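Local coordinates for protein flavodoxin (Fusobacterium nucleatum, PDB 6OHK) that binds flavin mononucleotide and transfers electrons, probably as a donor to a number of redox enzymes, at residues A[13-18]-A[57-62]; A[23-28]-A[156-161]; A[86-91]-A[143-148]. The protein carries 1 engineered substitution. All coordinates share one frame; numbering follows the deposited sequence.

Contact 1: residues A[13-18]-A[57-62]. Engineered in segment 13-18: Gly16 (natural residue Lys). With FMN (flavin mononucleotide), chain B.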
loop_
_atom_site.group_PDB
_atom_site.type_symbol
_atom_site.label_atom_id
_atom_site.label_comp_id
_atom_site.label_asym_id
_atom_site.label_seq_id
_atom_site.Cartn_x
_atom_site.Cartn_y
_atom_site.Cartn_z
ATOM N N THR A 13 4.373 10.766 2.726
ATOM C CA THR A 13 5.775 10.637 3.146
ATOM C C THR A 13 6.100 11.687 4.186
ATOM O O THR A 13 5.591 12.805 4.104
ATOM C CB THR A 13 6.731 10.763 1.951
ATOM O OG1 THR A 13 8.067 10.453 2.353
ATOM C CG2 THR A 13 6.729 12.160 1.368
ATOM N N LEU A 14 6.922 11.329 5.181
ATOM C CA LEU A 14 7.499 12.345 6.064
ATOM C C LEU A 14 8.896 12.737 5.612
ATOM O O LEU A 14 9.162 13.926 5.386
ATOM C CB LEU A 14 7.528 11.860 7.505
ATOM C CG LEU A 14 8.102 12.870 8.504
ATOM C CD1 LEU A 14 7.235 14.114 8.634
ATOM C CD2 LEU A 14 8.325 12.193 9.856
ATOM N N THR A 15 9.796 11.770 5.481
ATOM C CA THR A 15 11.181 12.068 5.163
ATOM C C THR A 15 11.629 11.672 3.772
ATOM O O THR A 15 12.833 11.787 3.472
ATOM C CB THR A 15 12.117 11.522 6.243
ATOM O OG1 THR A 15 11.847 10.147 6.539
ATOM C CG2 THR A 15 11.995 12.315 7.533
ATOM N N GLY A 16 10.723 11.262 2.893
ATOM C CA GLY A 16 11.030 11.079 1.495
ATOM C C GLY A 16 11.262 9.671 1.045
ATOM O O GLY A 16 11.293 9.432 -0.167
ATOM N N THR A 17 11.390 8.710 1.942
ATOM C CA THR A 17 11.704 7.355 1.501
ATOM C C THR A 17 10.596 6.820 0.612
ATOM O O THR A 17 10.848 6.171 -0.414
ATOM C CB THR A 17 11.864 6.428 2.710
ATOM O OG1 THR A 17 12.734 7.015 3.681
ATOM C CG2 THR A 17 12.433 5.093 2.283
ATOM N N THR A 18 9.351 7.076 0.996
ATOM C CA THR A 18 8.211 6.568 0.249
ATOM C C THR A 18 8.199 7.096 -1.181
ATOM O O THR A 18 7.721 6.390 -2.087
ATOM C CB THR A 18 6.919 6.907 1.000
ATOM O OG1 THR A 18 6.920 6.278 2.272
ATOM C CG2 THR A 18 5.729 6.368 0.277
ATOM N N PRO A 57 4.263 4.930 4.796
ATOM C CA PRO A 57 5.166 4.562 5.887
ATOM C C PRO A 57 4.394 4.444 7.186
ATOM O O PRO A 57 3.235 4.809 7.303
ATOM C CB PRO A 57 6.143 5.732 5.913
ATOM C CG PRO A 57 5.273 6.925 5.534
ATOM C CD PRO A 57 4.321 6.375 4.486
ATOM N N THR A 58 5.058 3.936 8.207
ATOM C CA THR A 58 4.451 3.707 9.514
ATOM C C THR A 58 5.108 4.625 10.531
ATOM O O THR A 58 6.336 4.770 10.556
ATOM C CB THR A 58 4.709 2.280 9.936
ATOM O OG1 THR A 58 4.519 1.408 8.821
ATOM C CG2 THR A 58 3.910 1.876 11.152
ATOM N N TYR A 59 4.274 5.200 11.389
ATOM C CA TYR A 59 4.725 6.073 12.461
ATOM C C TYR A 59 3.836 5.814 13.666
ATOM O O TYR A 59 2.813 5.134 13.587
ATOM C CB TYR A 59 4.646 7.548 12.038
ATOM C CG TYR A 59 5.734 7.923 11.057
ATOM C CD1 TYR A 59 7.029 8.105 11.497
ATOM C CD2 TYR A 59 5.500 7.991 9.684
ATOM C CE1 TYR A 59 8.034 8.386 10.624
ATOM C CE2 TYR A 59 6.507 8.289 8.815
ATOM C CZ TYR A 59 7.769 8.493 9.283
ATOM O OH TYR A 59 8.857 8.773 8.490
ATOM N N GLN A 60 4.226 6.362 14.830
ATOM C CA GLN A 60 3.325 6.390 16.006
ATOM C C GLN A 60 2.815 4.994 16.389
ATOM O O GLN A 60 1.621 4.776 16.613
ATOM C CB GLN A 60 2.145 7.327 15.757
ATOM C CG GLN A 60 2.507 8.767 15.576
ATOM C CD GLN A 60 2.869 9.445 16.888
ATOM O OE1 GLN A 60 2.245 9.201 17.920
ATOM N NE2 GLN A 60 3.890 10.296 16.851
ATOM N N VAL A 61 3.720 4.032 16.446
ATOM C CA VAL A 61 3.398 2.685 16.925
ATOM C C VAL A 61 2.333 2.056 16.047
ATOM O O VAL A 61 1.258 1.645 16.510
ATOM C CB VAL A 61 2.987 2.660 18.413
ATOM C CG1 VAL A 61 3.182 1.259 18.963
ATOM C CG2 VAL A 61 3.792 3.666 19.218
ATOM N N GLY A 62 2.645 1.929 14.772
ATOM C CA GLY A 62 1.819 1.180 13.866
ATOM C C GLY A 62 0.741 1.966 13.148
ATOM O O GLY A 62 -0.095 1.358 12.473
HETATM N N1 FMN B . 8.306 1.623 11.111
HETATM C C2 FMN B . 7.435 0.565 11.413
HETATM O O2 FMN B . 7.440 -0.439 10.781
HETATM N N3 FMN B . 6.556 0.726 12.540
HETATM C C4 FMN B . 6.500 1.830 13.347
HETATM O O4 FMN B . 5.704 1.845 14.263
HETATM C C4A FMN B . 7.408 2.878 13.033
HETATM N N5 FMN B . 7.407 4.024 13.825
HETATM C C5A FMN B . 8.386 5.003 13.495
HETATM C C6 FMN B . 8.517 6.117 14.344
HETATM C C7 FMN B . 9.440 7.101 14.052
HETATM C C7M FMN B . 9.421 8.300 15.013
HETATM C C8 FMN B . 10.312 6.947 12.983
HETATM C C8M FMN B . 11.282 8.069 12.679
HETATM C C9 FMN B . 10.188 5.841 12.146
HETATM C C9A FMN B . 9.257 4.872 12.420
HETATM N N10 FMN B . 9.143 3.724 11.536
HETATM C C10 FMN B . 8.257 2.735 11.906
HETATM C "C1'" FMN B . 10.022 3.576 10.378
HETATM C "C2'" FMN B . 9.532 4.445 9.180
HETATM O "O2'" FMN B . 8.219 4.106 8.772
HETATM C "C3'" FMN B . 10.468 4.202 7.982
HETATM O "O3'" FMN B . 11.724 4.758 8.314
HETATM C "C4'" FMN B . 9.998 4.736 6.631
HETATM O "O4'" FMN B . 10.911 4.286 5.635
HETATM C "C5'" FMN B . 9.904 6.256 6.587
HETATM O "O5'" FMN B . 9.287 6.612 5.360
HETATM P P FMN B . 9.261 8.147 4.882
HETATM O O1P FMN B . 8.551 8.081 3.549
HETATM O O2P FMN B . 8.545 8.998 5.875
HETATM O O3P FMN B . 10.720 8.596 4.736
HETATM O O HOH W 1 11.469 9.297 9.104
#
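Thr13 and Pro57 bring the two backbones nearest, with CA atoms 6.7 Å apart, where the turn leading into helix 17-28 passes the end of strand 51-59. No hydrogen bond joins 13-18 to 57-62 directly; the flavin mononucleotide (FMN) phosphate and a water do so. Segment 13-18 is the phosphate-binding loop of the flavodoxin fold.

Two pairs make the direct touch, Leu14 with Tyr59 and Thr18 with Pro57. Leu14 CD2 packs obliquely on the phenol ring, 3.8 Å from Tyr59 CZ, and its CB lies next to the hydroxyl. Leu14 CG is anti to its backbone N (chi1 -179°), which turns the isopropyl end toward the ring. Deeper in, Thr18 OG1 meets Pro57 CD at 3.4 Å, the two side chains crossing at about a right angle.

Tyr59 OH donates to FMN O2P at 2.6 Å, and the oxygen lies in the plane of the ring. Water 1 also lies in the ring plane, on another side of the hydroxyl, and donates to both Tyr59 OH and Thr15 OG1. One face of the ring receives FMN O2'.

On the other segment the hydroxyls of Thr13, Thr15, Thr17 and Thr18 all donate to the phosphate. Thr18 OG1, beside its own backbone N (chi1 -62°), reaches FMN O1P at 2.7 Å. Backbone N-H groups of Leu14, Thr15, Thr17 and Thr18 add further bonds. Gly16 is engineered from Lys; it occupies the N-cap position, and its N donates to Thr13 OG1 at 2.8 Å in an ST motif.

Thr58 grips FMN O2' through its N and O, while Gly62 N donates to FMN O4. The phosphate is thus held by neutral donors at a helix start, whose dipole would probably favour its negative charge.

Contact 2: residues A[23-28]-A[156-161]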
loop_
_atom_site.group_PDB
_atom_site.type_symbol
_atom_site.label_atom_id
_atom_site.label_comp_id
_atom_site.label_asym_id
_atom_site.label_seq_id
_atom_site.Cartn_x
_atom_site.Cartn_y
_atom_site.Cartn_z
ATOM N N ASP A 23 8.384 5.984 -7.047
ATOM C CA ASP A 23 9.102 6.046 -8.320
ATOM C C ASP A 23 9.406 4.662 -8.869
ATOM O O ASP A 23 9.309 4.434 -10.084
ATOM C CB ASP A 23 10.408 6.826 -8.151
ATOM C CG ASP A 23 10.194 8.317 -8.005
ATOM O OD1 ASP A 23 9.119 8.826 -8.396
ATOM O OD2 ASP A 23 11.134 8.986 -7.510
ATOM N N GLU A 24 9.752 3.715 -8.008
ATOM C CA GLU A 24 9.975 2.349 -8.458
ATOM C C GLU A 24 8.690 1.705 -8.956
ATOM O O GLU A 24 8.689 1.021 -9.994
ATOM C CB GLU A 24 10.615 1.521 -7.337
ATOM C CG GLU A 24 11.982 2.065 -6.968
ATOM C CD GLU A 24 12.739 1.279 -5.913
ATOM O OE1 GLU A 24 13.305 0.230 -6.268
ATOM O OE2 GLU A 24 12.798 1.729 -4.742
ATOM N N ILE A 25 7.585 1.881 -8.235
ATOM C CA ILE A 25 6.294 1.377 -8.684
ATOM C C ILE A 25 5.953 1.943 -10.055
ATOM O O ILE A 25 5.550 1.211 -10.969
ATOM C CB ILE A 25 5.202 1.720 -7.650
ATOM C CG1 ILE A 25 5.408 0.906 -6.374
ATOM C CG2 ILE A 25 3.814 1.502 -8.242
ATOM C CD1 ILE A 25 4.562 1.395 -5.194
ATOM N N GLU A 26 6.100 3.250 -10.217
ATOM C CA GLU A 26 5.783 3.887 -11.487
ATOM C C GLU A 26 6.630 3.315 -12.611
ATOM O O GLU A 26 6.135 3.120 -13.732
ATOM C CB GLU A 26 5.988 5.394 -11.389
ATOM C CG GLU A 26 4.965 6.089 -10.514
ATOM C CD GLU A 26 5.148 7.587 -10.489
ATOM O OE1 GLU A 26 6.129 8.088 -11.095
ATOM O OE2 GLU A 26 4.333 8.289 -9.866
ATOM N N PHE A 27 7.907 3.051 -12.342
ATOM C CA PHE A 27 8.753 2.466 -13.372
ATOM C C PHE A 27 8.252 1.096 -13.782
ATOM O O PHE A 27 8.205 0.770 -14.979
ATOM C CB PHE A 27 10.204 2.413 -12.904
ATOM C CG PHE A 27 11.103 1.817 -13.936
ATOM C CD1 PHE A 27 11.615 2.585 -14.931
ATOM C CD2 PHE A 27 11.359 0.482 -13.933
ATOM C CE1 PHE A 27 12.426 1.992 -15.933
ATOM C CE2 PHE A 27 12.142 -0.106 -14.922
ATOM C CZ PHE A 27 12.646 0.664 -15.905
ATOM N N PHE A 28 7.872 0.254 -12.832
ATOM C CA PHE A 28 7.339 -1.053 -13.199
ATOM C C PHE A 28 6.017 -0.947 -13.937
ATOM O O PHE A 28 5.687 -1.865 -14.715
ATOM C CB PHE A 28 7.180 -1.940 -11.970
ATOM C CG PHE A 28 8.464 -2.451 -11.429
ATOM C CD1 PHE A 28 9.239 -3.341 -12.175
ATOM C CD2 PHE A 28 8.904 -2.081 -10.165
ATOM C CE1 PHE A 28 10.439 -3.818 -11.667
ATOM C CE2 PHE A 28 10.098 -2.555 -9.662
ATOM C CZ PHE A 28 10.864 -3.429 -10.402
ATOM N N LYS A 156 13.057 -6.251 -6.296
ATOM C CA LYS A 156 12.396 -7.509 -6.620
ATOM C C LYS A 156 11.067 -7.636 -5.893
ATOM O O LYS A 156 10.078 -8.151 -6.449
ATOM C CB LYS A 156 13.299 -8.699 -6.296
ATOM C CG LYS A 156 12.631 -10.052 -6.487
ATOM C CD LYS A 156 13.608 -11.190 -6.253
ATOM C CE LYS A 156 13.361 -12.336 -7.219
ATOM N NZ LYS A 156 11.984 -12.887 -7.109
ATOM N N ARG A 157 11.011 -7.167 -4.643
ATOM C CA ARG A 157 9.743 -7.232 -3.924
ATOM C C ARG A 157 8.668 -6.457 -4.661
ATOM O O ARG A 157 7.550 -6.962 -4.858
ATOM C CB ARG A 157 9.889 -6.717 -2.500
ATOM C CG ARG A 157 10.544 -7.704 -1.556
ATOM C CD ARG A 157 10.811 -7.125 -0.194
ATOM N NE ARG A 157 11.196 -8.166 0.748
ATOM C CZ ARG A 157 11.683 -7.928 1.959
ATOM N NH1 ARG A 157 11.947 -6.701 2.360
ATOM N NH2 ARG A 157 11.905 -8.941 2.771
ATOM N N ILE A 158 8.987 -5.254 -5.100
ATOM C CA ILE A 158 8.014 -4.445 -5.827
ATOM C C ILE A 158 7.684 -5.075 -7.174
ATOM O O ILE A 158 6.513 -5.176 -7.546
ATOM C CB ILE A 158 8.515 -3.001 -5.987
ATOM C CG1 ILE A 158 8.633 -2.306 -4.631
ATOM C CG2 ILE A 158 7.592 -2.222 -6.927
ATOM C CD1 ILE A 158 9.246 -0.935 -4.705
ATOM N N GLY A 159 8.701 -5.447 -7.956
ATOM C CA GLY A 159 8.428 -5.976 -9.291
ATOM C C GLY A 159 7.566 -7.216 -9.250
ATOM O O GLY A 159 6.629 -7.362 -10.036
ATOM N N ASP A 160 7.866 -8.134 -8.340
ATOM C CA ASP A 160 7.064 -9.334 -8.224
ATOM C C ASP A 160 5.640 -9.003 -7.807
ATOM O O ASP A 160 4.680 -9.617 -8.275
ATOM C CB ASP A 160 7.648 -10.263 -7.165
ATOM C CG ASP A 160 8.929 -10.948 -7.588
ATOM O OD1 ASP A 160 9.332 -10.867 -8.769
ATOM O OD2 ASP A 160 9.527 -11.582 -6.679
ATOM N N TRP A 161 5.488 -8.050 -6.885
ATOM C CA TRP A 161 4.160 -7.701 -6.388
ATOM C C TRP A 161 3.308 -7.027 -7.462
ATOM O O TRP A 161 2.123 -7.325 -7.604
ATOM C CB TRP A 161 4.345 -6.788 -5.181
ATOM C CG TRP A 161 3.114 -6.427 -4.438
ATOM C CD1 TRP A 161 2.432 -7.220 -3.567
ATOM C CD2 TRP A 161 2.427 -5.172 -4.462
ATOM N NE1 TRP A 161 1.374 -6.542 -3.035
ATOM C CE2 TRP A 161 1.334 -5.286 -3.577
ATOM C CE3 TRP A 161 2.620 -3.981 -5.145
ATOM C CZ2 TRP A 161 0.471 -4.228 -3.324
ATOM C CZ3 TRP A 161 1.731 -2.940 -4.894
ATOM C CH2 TRP A 161 0.690 -3.086 -3.997
#
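Phe28 has CG anti to its carbonyl carbon (chi1 -73°), and this lays its ring over Gly159; Ile158 CG2, anti to its backbone N, comes obliquely against the same ring. Two helices on one side of the flavodoxin alpha/beta sheet meet here, helix 17-28 and helix 154-166. The axes of the segments 23-28 and 156-161 approach to 9.7 Å, and their N-to-C directions differ by 42°.

Ile158 is the central side chain. Its CG2 branch points between Ile25 and Phe28, with Ile158 CG2 3.9 Å from Ile25 CG1. The two isoleucines cross at about a right angle. The same methyl lies 3.5 Å from Phe28 CD2, at an oblique position relative to the ring. The other branch ends in CD1, which rests on the aliphatic part of Glu24, with Ile158 CD1 3.9 Å from Glu24 CB. No hydrogen bond crosses between 23-28 and 156-161; the contact is apolar.

Lys156 and Asp160 form a salt bridge one turn apart on their own helix. Lys156 NZ lies 2.8 Å from Asp160 OD2 and uses the syn lone pair of that oxygen. Both residues direct their CB atoms away from helix 17-28, so the charged pair lies apart from the apolar contact.

The inner side of the pair rests on the sheet: Ile25 touches Ile53, and Ile158 touches Leu143. Trp161 also packs on both Ile53 and Leu143.

Gly159 lets the ring come right up to the helix backbone. Its N lies over the ring face, 3.6 Å from Phe28 CE2. A CH-pi contact is made beside it: Gly159 CA stands 3.7 Å from the centroid of the Phe28 ring, only 9° off the ring normal.

Contact 3: residues A[86-91]-A[143-148]. With FMN (flavin mononucleotide), chain B.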
loop_
_atom_site.group_PDB
_atom_site.type_symbol
_atom_site.label_atom_id
_atom_site.label_comp_id
_atom_site.label_asym_id
_atom_site.label_seq_id
_atom_site.Cartn_x
_atom_site.Cartn_y
_atom_site.Cartn_z
ATOM N N GLY A 86 -4.211 -2.683 -3.945
ATOM C CA GLY A 86 -2.984 -3.180 -3.340
ATOM C C GLY A 86 -2.455 -2.175 -2.334
ATOM O O GLY A 86 -2.498 -0.968 -2.584
ATOM N N LEU A 87 -1.956 -2.675 -1.206
ATOM C CA LEU A 87 -1.422 -1.869 -0.120
ATOM C C LEU A 87 0.075 -2.071 -0.017
ATOM O O LEU A 87 0.553 -3.217 -0.087
ATOM C CB LEU A 87 -2.080 -2.303 1.186
ATOM C CG LEU A 87 -3.582 -2.263 1.198
ATOM C CD1 LEU A 87 -4.088 -2.850 2.524
ATOM C CD2 LEU A 87 -4.126 -0.859 1.003
ATOM N N VAL A 88 0.799 -0.968 0.148
ATOM C CA VAL A 88 2.249 -0.986 0.330
ATOM C C VAL A 88 2.576 -0.276 1.628
ATOM O O VAL A 88 2.201 0.882 1.806
ATOM C CB VAL A 88 2.979 -0.312 -0.839
ATOM C CG1 VAL A 88 4.509 -0.407 -0.632
ATOM C CG2 VAL A 88 2.570 -0.965 -2.166
ATOM N N GLY A 89 3.310 -0.940 2.509
ATOM C CA GLY A 89 3.826 -0.322 3.713
ATOM C C GLY A 89 5.329 -0.182 3.651
ATOM O O GLY A 89 6.017 -1.015 3.056
ATOM N N LEU A 90 5.846 0.860 4.296
ATOM C CA LEU A 90 7.274 1.004 4.602
ATOM C C LEU A 90 7.417 1.056 6.105
ATOM O O LEU A 90 6.600 1.673 6.793
ATOM C CB LEU A 90 7.830 2.294 4.067
ATOM C CG LEU A 90 8.138 2.349 2.578
ATOM C CD1 LEU A 90 6.902 2.614 1.771
ATOM C CD2 LEU A 90 9.111 3.460 2.345
ATOM N N GLY A 91 8.439 0.370 6.610
ATOM C CA GLY A 91 8.696 0.377 8.038
ATOM C C GLY A 91 10.091 -0.122 8.350
ATOM O O GLY A 91 10.946 -0.234 7.472
ATOM N N LEU A 143 2.263 -5.423 0.483
ATOM C CA LEU A 143 3.699 -5.436 0.301
ATOM C C LEU A 143 4.365 -4.712 1.454
ATOM O O LEU A 143 4.019 -3.557 1.738
ATOM C CB LEU A 143 4.030 -4.739 -1.007
ATOM C CG LEU A 143 5.478 -4.718 -1.421
ATOM C CD1 LEU A 143 6.011 -6.135 -1.606
ATOM C CD2 LEU A 143 5.659 -3.892 -2.637
ATOM N N ALA A 144 5.313 -5.373 2.116
ATOM C CA ALA A 144 5.979 -4.833 3.303
ATOM C C ALA A 144 7.428 -4.532 2.955
ATOM O O ALA A 144 8.206 -5.452 2.654
ATOM C CB ALA A 144 5.865 -5.835 4.451
ATOM N N LEU A 145 7.793 -3.271 2.951
ATOM C CA LEU A 145 9.126 -2.866 2.546
ATOM C C LEU A 145 9.893 -2.343 3.749
ATOM O O LEU A 145 9.322 -1.731 4.656
ATOM C CB LEU A 145 9.079 -1.812 1.451
ATOM C CG LEU A 145 8.350 -2.275 0.187
ATOM C CD1 LEU A 145 8.216 -1.135 -0.785
ATOM C CD2 LEU A 145 9.052 -3.449 -0.463
ATOM N N ASP A 146 11.207 -2.584 3.750
ATOM C CA ASP A 146 12.068 -2.097 4.832
ATOM C C ASP A 146 13.320 -1.558 4.161
ATOM O O ASP A 146 14.232 -2.302 3.824
ATOM C CB ASP A 146 12.384 -3.211 5.820
ATOM C CG ASP A 146 13.205 -2.741 7.004
ATOM O OD1 ASP A 146 13.876 -1.697 6.900
ATOM O OD2 ASP A 146 13.167 -3.456 8.048
ATOM N N GLU A 147 13.334 -0.259 3.923
ATOM C CA GLU A 147 14.464 0.387 3.269
ATOM C C GLU A 147 15.627 0.598 4.212
ATOM O O GLU A 147 16.754 0.822 3.749
ATOM C CB GLU A 147 14.008 1.732 2.668
ATOM C CG GLU A 147 13.264 1.591 1.378
ATOM C CD GLU A 147 14.238 1.284 0.250
ATOM O OE1 GLU A 147 15.234 2.036 0.061
ATOM O OE2 GLU A 147 14.094 0.256 -0.413
ATOM N N GLU A 148 15.393 0.569 5.516
ATOM C CA GLU A 148 16.482 0.748 6.465
ATOM C C GLU A 148 17.337 -0.505 6.549
ATOM O O GLU A 148 18.574 -0.412 6.643
ATOM C CB GLU A 148 15.913 1.126 7.827
ATOM C CG GLU A 148 15.198 2.512 7.800
ATOM C CD GLU A 148 14.775 2.958 9.177
ATOM O OE1 GLU A 148 15.657 3.060 10.049
ATOM O OE2 GLU A 148 13.572 3.175 9.406
HETATM N N1 FMN B . 8.306 1.623 11.111
HETATM C C2 FMN B . 7.435 0.565 11.413
HETATM O O2 FMN B . 7.440 -0.439 10.781
HETATM N N3 FMN B . 6.556 0.726 12.540
HETATM C C4 FMN B . 6.500 1.830 13.347
HETATM O O4 FMN B . 5.704 1.845 14.263
HETATM C C4A FMN B . 7.408 2.878 13.033
HETATM N N5 FMN B . 7.407 4.024 13.825
HETATM C C5A FMN B . 8.386 5.003 13.495
HETATM C C6 FMN B . 8.517 6.117 14.344
HETATM C C7 FMN B . 9.440 7.101 14.052
HETATM C C7M FMN B . 9.421 8.300 15.013
HETATM C C8 FMN B . 10.312 6.947 12.983
HETATM C C8M FMN B . 11.282 8.069 12.679
HETATM C C9 FMN B . 10.188 5.841 12.146
HETATM C C9A FMN B . 9.257 4.872 12.420
HETATM N N10 FMN B . 9.143 3.724 11.536
HETATM C C10 FMN B . 8.257 2.735 11.906
HETATM C "C1'" FMN B . 10.022 3.576 10.378
HETATM C "C2'" FMN B . 9.532 4.445 9.180
HETATM O "O2'" FMN B . 8.219 4.106 8.772
HETATM C "C3'" FMN B . 10.468 4.202 7.982
HETATM O "O3'" FMN B . 11.724 4.758 8.314
HETATM C "C4'" FMN B . 9.998 4.736 6.631
HETATM O "O4'" FMN B . 10.911 4.286 5.635
HETATM C "C5'" FMN B . 9.904 6.256 6.587
HETATM O "O5'" FMN B . 9.287 6.612 5.360
HETATM P P FMN B . 9.261 8.147 4.882
HETATM O O1P FMN B . 8.551 8.081 3.549
HETATM O O2P FMN B . 8.545 8.998 5.875
HETATM O O3P FMN B . 10.720 8.596 4.736
HETATM O O HOH W 2 11.446 1.511 5.293
#
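Leu143 and Leu145 bind segment 86-91 through four backbone hydrogen bonds that alternate between the chains. Leu143 N donates to Leu87 O, and Leu143 O receives Gly89 N at 2.8 Å. The latter bond is almost straight, with 170° at the hydrogen. Leu145 then repeats the pattern: its N donates to Gly89 O, and its O receives Gly91 N at 3.0 Å. This is a parallel ladder, with Val88, Gly89 and Leu90 paired to Leu143, Ala144 and Leu145. The CA atoms of Val88 and Leu90 add CA-H...O contacts to the same carbonyls, those of Leu143 and Leu145.

Past the ladder the loops that follow the strands reach FMN. Water 2 joins the two segments: it donates to Gly91 O, accepts from Glu147 N at 2.9 Å, and also hydrogen-bonds FMN O4'. Glu148 OE2 accepts a hydrogen bond from FMN O3' at 2.7 Å. Its chain runs extended beyond CG, which carries the carboxylate out to the ribityl. Gly91 CA lies 3.1 Å from FMN O2, so the glycine backbone packs directly on the flavin. Asp146 is held by Asn149 and Gln93.

Val88, Leu90, Leu143 and Leu145 point to one face of the sheet. Val88 CG1, anti to its backbone N (chi1 -178°), meets Leu145 CD1 at 3.8 Å. Leu143 CD2 approaches Val88 CG1 at 4.2 Å. Leu90 CG lies more loosely against Leu145 CB.

Helices 17-28 and 154-166 cover this face, with Leu90 on Ile21 and Val88 and Leu143 on Trp161. Ala144 faces the other way, to Phe100 and Cys101. Strand 51-59 pairs in parallel with the far edge of strand 84-90, opposite strand 139-145.

In the fold
All three contacts belong to one alpha/beta flavodoxin fold. Contact 1 closes first along the chain, and contact 3 follows it. Contact 2 spans contact 3 in sequence and alternates with contact 1. Contacts 1 and 3 have centres 10 Å apart and lie on neighbouring parallel strands, 51-59 and 84-90. Both touch FMN, and Thr58 OG1 probably hydrogen-bonds Leu90 O between them. Contacts 2 and 3 have centres 12 Å apart and touch, with Trp161 packing on Val88. Contacts 1 and 2 share helix 17-28, but their centres are 19 Å apart. FMN sits at the C-terminal ends of the parallel strands, while the helix pair of contact 2 lies over one face of the sheet.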